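Local coordinates for OmpT protein (Vibrio cholerae serotype O1, PDB 6EHD), which probably forms a non-specific diffusion channel for ions and small solutes across the outer membrane, as a porin beta barrel, at residues E230-V235 / E252-E257. The protein carries 1 engineered substitution. Residues are numbered along the deposited sequence; the frame is centred on the assembly and turned at random.
Sequences EDAISV and EYVMQE. With C8E ((hydroxyethyloxy)tri(ethyloxy)octane), chain E.
I233 and Y253 stand side by side on one face of an antiparallel hairpin in the porin barrel wall, a hydrogen-bonded pair with CG2 of I233 4.0 Å from CB of Y253. The two side chains then diverge: with chi1 (-176°) and chi2 (176°) both extended, I233 carries CD1 away from the neighbouring strand and toward the detergent, 3.9 Å from C7 of C8E. The Y253 ring instead lays one face against the glycol part of that molecule, CE2 lying 3.8 Å from C13, while CE of M255 sits at the ring edge in its plane; the phenol OH bonds to D265 on the next strand. On the same side, the second hydrogen-bonded pair packs CG of M255 3.6 Å from CB of D231. Backbone N-H groups and carbonyls reciprocate in both pairs, Y253 N reaching I233 O at 2.9 Å (N-H...O 168°).

E230, A232 and S234 with E252, V254 and Q256 occupy the other face. CB of A232 meets CG2 of V254 at 3.9 Å, and water links the pairs flanking them. One donates to OE2 of E230 and accepts from NE2 of Q256, which also bonds O of T293; the other joins OG of S234 and, weakly, OE2 of E252. E230 forms a salt bridge with R109, whereas E252 hydrogen-bonds T106 OG1 and G105 N. Detergent against I233 and Y253, and the E230 and E252 carboxylates with their polar partners opposite, are consistent with a wall separating membrane from polar barrel interior.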
ATOM      1  N   GLU A 230      -8.624  -0.513  16.269  1.00 30.39           N
ATOM      2  CA  GLU A 230      -9.336  -0.037  15.061  1.00 28.24           C
ATOM      3  C   GLU A 230     -10.113  -1.206  14.428  1.00 26.71           C
ATOM      4  O   GLU A 230      -9.548  -2.308  14.280  1.00 25.42           O
ATOM      5  CB  GLU A 230      -8.282   0.471  14.037  1.00 28.75           C
ATOM      6  CG  GLU A 230      -7.451   1.645  14.457  1.00 29.30           C
ATOM      7  CD  GLU A 230      -6.453   2.076  13.349  1.00 30.61           C
ATOM      8  OE1 GLU A 230      -5.690   1.245  12.849  1.00 30.27           O
ATOM      9  OE2 GLU A 230      -6.449   3.262  12.968  1.00 34.84           O
ATOM     10  N   ASP A 231     -11.354  -0.957  14.039  1.00 25.45           N
ATOM     11  CA  ASP A 231     -12.195  -1.932  13.317  1.00 27.27           C
ATOM     12  C   ASP A 231     -12.560  -1.256  11.965  1.00 26.02           C
ATOM     13  O   ASP A 231     -13.183  -0.114  11.945  1.00 25.09           O
ATOM     14  CB  ASP A 231     -13.533  -2.132  14.106  1.00 30.24           C
ATOM     15  CG  ASP A 231     -13.351  -2.659  15.556  1.00 35.51           C
ATOM     16  OD1 ASP A 231     -12.310  -3.261  15.957  1.00 33.11           O
ATOM     17  OD2 ASP A 231     -14.409  -2.610  16.244  1.00 36.96           O
ATOM     18  N   ALA A 232     -12.319  -1.953  10.820  1.00 23.78           N
ATOM     19  CA  ALA A 232     -12.441  -1.277   9.505  1.00 23.66           C
ATOM     20  C   ALA A 232     -13.121  -2.165   8.469  1.00 23.39           C
ATOM     21  O   ALA A 232     -12.881  -3.410   8.475  1.00 22.63           O
ATOM     22  CB  ALA A 232     -11.032  -0.878   9.006  1.00 25.48           C
ATOM     23  N   ILE A 233     -13.983  -1.555   7.655  1.00 22.29           N
ATOM     24  CA  ILE A 233     -14.609  -2.233   6.536  1.00 20.91           C
ATOM     25  C   ILE A 233     -14.400  -1.355   5.263  1.00 23.32           C
ATOM     26  O   ILE A 233     -14.596  -0.135   5.297  1.00 22.33           O
ATOM     27  CB  ILE A 233     -16.094  -2.551   6.754  1.00 24.48           C
ATOM     28  CG1 ILE A 233     -16.658  -3.355   5.580  1.00 24.22           C
ATOM     29  CG2 ILE A 233     -16.916  -1.284   7.005  1.00 28.59           C
ATOM     30  CD1 ILE A 233     -18.116  -3.828   5.693  1.00 29.23           C
ATOM     31  N   SER A 234     -14.073  -2.025   4.145  1.00 21.42           N
ATOM     32  CA  SER A 234     -13.944  -1.424   2.816  1.00 21.82           C
ATOM     33  C   SER A 234     -14.801  -2.255   1.832  1.00 22.04           C
ATOM     34  O   SER A 234     -14.706  -3.510   1.780  1.00 21.34           O
ATOM     35  CB  SER A 234     -12.454  -1.439   2.362  1.00 22.07           C
ATOM     36  OG  SER A 234     -11.615  -0.788   3.318  1.00 23.05           O
ATOM     37  N   VAL A 235     -15.703  -1.570   1.104  1.00 20.26           N
ATOM     38  CA  VAL A 235     -16.627  -2.155   0.098  1.00 21.09           C
ATOM     39  C   VAL A 235     -16.392  -1.375  -1.196  1.00 22.69           C
ATOM     40  O   VAL A 235     -16.661  -0.181  -1.232  1.00 24.77           O
ATOM     41  CB  VAL A 235     -18.107  -2.046   0.522  1.00 26.13           C
ATOM     42  CG1 VAL A 235     -18.915  -2.843  -0.440  1.00 29.80           C
ATOM     43  CG2 VAL A 235     -18.275  -2.588   1.895  1.00 32.87           C
ATOM     44  N   GLU A 252     -15.570   3.331   2.685  1.00 20.77           N
ATOM     45  CA  GLU A 252     -14.662   2.912   3.706  1.00 23.34           C
ATOM     46  C   GLU A 252     -15.084   3.500   5.075  1.00 24.30           C
ATOM     47  O   GLU A 252     -15.233   4.743   5.221  1.00 23.32           O
ATOM     48  CB  GLU A 252     -13.213   3.384   3.392  1.00 22.70           C
ATOM     49  CG  GLU A 252     -12.731   2.867   2.041  1.00 23.73           C
ATOM     50  CD  GLU A 252     -11.371   3.385   1.526  1.00 23.37           C
ATOM     51  OE1 GLU A 252     -10.810   4.360   2.110  1.00 22.11           O
ATOM     52  OE2 GLU A 252     -10.799   2.714   0.574  1.00 21.05           O
ATOM     53  N   TYR A 253     -15.256   2.616   6.063  1.00 24.98           N
ATOM     54  CA  TYR A 253     -15.624   3.087   7.445  1.00 25.42           C
ATOM     55  C   TYR A 253     -14.669   2.485   8.481  1.00 25.78           C
ATOM     56  O   TYR A 253     -14.432   1.249   8.466  1.00 23.48           O
ATOM     57  CB  TYR A 253     -17.053   2.634   7.716  1.00 25.20           C
ATOM     58  CG  TYR A 253     -17.553   3.019   9.122  1.00 28.98           C
ATOM     59  CD1 TYR A 253     -17.872   4.358   9.428  1.00 30.19           C
ATOM     60  CD2 TYR A 253     -17.511   2.079  10.184  1.00 31.67           C
ATOM     61  CE1 TYR A 253     -18.298   4.741  10.735  1.00 31.27           C
ATOM     62  CE2 TYR A 253     -17.946   2.460  11.495  1.00 34.83           C
ATOM     63  CZ  TYR A 253     -18.324   3.772  11.741  1.00 33.16           C
ATOM     64  OH  TYR A 253     -18.670   4.116  13.061  1.00 37.75           O
ATOM     65  N   VAL A 254     -14.132   3.336   9.387  1.00 23.23           N
ATOM     66  CA  VAL A 254     -13.177   2.915  10.377  1.00 24.02           C
ATOM     67  C   VAL A 254     -13.650   3.481  11.771  1.00 28.32           C
ATOM     68  O   VAL A 254     -14.060   4.673  11.847  1.00 26.48           O
ATOM     69  CB  VAL A 254     -11.769   3.400  10.128  1.00 25.67           C
ATOM     70  CG1 VAL A 254     -10.813   2.879  11.218  1.00 28.52           C
ATOM     71  CG2 VAL A 254     -11.313   2.966   8.701  1.00 25.69           C
ATOM     72  N   MET A 255     -13.729   2.602  12.760  1.00 25.95           N
ATOM     73  CA  MET A 255     -13.952   3.050  14.241  1.00 28.60           C
ATOM     74  C   MET A 255     -12.700   2.855  15.060  1.00 28.32           C
ATOM     75  O   MET A 255     -12.015   1.840  14.932  1.00 28.81           O
ATOM     76  CB  MET A 255     -15.187   2.382  14.846  1.00 32.95           C
ATOM     77  CG  MET A 255     -15.367   0.886  14.926  1.00 44.74           C
ATOM     78  SD  MET A 255     -17.157   0.272  15.024  1.00 55.95           S
ATOM     79  CE  MET A 255     -18.174   1.693  15.310  1.00 49.90           C
ATOM     80  N   GLN A 256     -12.330   3.882  15.799  1.00 27.93           N
ATOM     81  CA  GLN A 256     -11.175   3.884  16.630  1.00 28.38           C
ATOM     82  C   GLN A 256     -11.692   4.026  18.111  1.00 34.17           C
ATOM     83  O   GLN A 256     -12.471   4.945  18.427  1.00 32.92           O
ATOM     84  CB  GLN A 256     -10.235   5.030  16.315  1.00 32.66           C
ATOM     85  CG  GLN A 256      -9.802   5.165  14.828  1.00 32.34           C
ATOM     86  CD  GLN A 256     -10.707   6.040  13.985  1.00 36.96           C
ATOM     87  OE1 GLN A 256     -11.626   6.709  14.484  1.00 30.32           O
ATOM     88  NE2 GLN A 256     -10.438   6.059  12.626  1.00 31.37           N
ATOM     89  N   GLU A 257     -11.209   3.145  18.955  1.00 32.90           N
ATOM     90  CA  GLU A 257     -11.604   3.134  20.414  1.00 43.04           C
ATOM     91  C   GLU A 257     -10.371   2.995  21.298  1.00 39.47           C
ATOM     92  O   GLU A 257      -9.570   2.037  21.125  1.00 36.62           O
ATOM     93  CB  GLU A 257     -12.600   2.021  20.678  1.00 46.33           C
ATOM     94  CG  GLU A 257     -12.884   1.826  22.158  1.00 63.62           C
ATOM     95  CD  GLU A 257     -13.998   0.837  22.434  1.00 63.00           C
ATOM     96  OE1 GLU A 257     -13.787  -0.043  23.295  1.00 74.23           O
ATOM     97  OE2 GLU A 257     -15.061   0.945  21.797  1.00 70.40           O
TER
HETATM   98  C1  C8E E 404     -20.600  -6.656   3.164  1.00 40.78           C
HETATM   99  C2  C8E E 404     -21.223  -5.477   2.426  1.00 43.25           C
HETATM  100  C3  C8E E 404     -21.543  -4.380   3.413  1.00 48.58           C
HETATM  101  C4  C8E E 404     -22.519  -3.317   2.880  1.00 52.06           C
HETATM  102  C5  C8E E 404     -22.046  -1.922   3.282  1.00 57.14           C
HETATM  103  C6  C8E E 404     -22.317  -1.416   4.676  1.00 59.11           C
HETATM  104  C7  C8E E 404     -21.084  -1.303   5.594  1.00 59.48           C
HETATM  105  C8  C8E E 404     -21.398  -0.414   6.823  1.00 49.04           C
HETATM  106  O9  C8E E 404     -20.743  -0.605   8.099  1.00 40.35           O
HETATM  107  C10 C8E E 404     -21.457  -0.901   9.288  1.00 49.34           C
HETATM  108  C11 C8E E 404     -20.901  -0.115  10.428  1.00 46.71           C
HETATM  109  O12 C8E E 404     -21.651   1.084  10.286  1.00 48.56           O
HETATM  110  C13 C8E E 404     -21.736   2.085  11.313  1.00 61.37           C
HETATM  111  C14 C8E E 404     -22.015   3.481  10.727  1.00 53.60           C
HETATM  112  O15 C8E E 404     -22.931   3.457   9.603  1.00 60.43           O
HETATM  113  C16 C8E E 404     -23.394   4.769   9.161  1.00 63.49           C
HETATM  114  C17 C8E E 404     -24.436   4.785   8.027  1.00 58.32           C
HETATM  115  O18 C8E E 404     -24.017   3.887   6.999  1.00 58.36           O
HETATM  116  C19 C8E E 404     -24.444   3.929   5.612  1.00 58.03           C
HETATM  117  C20 C8E E 404     -24.430   2.495   5.050  1.00 61.29           C
HETATM  118  O21 C8E E 404     -23.497   2.282   4.000  1.00 70.34           O
HETATM  119  O   HOH W   1      -7.724   5.165  11.515  1.00 27.54           O
HETATM  120  O   HOH W   2      -9.564   0.925   2.400  1.00 20.62           O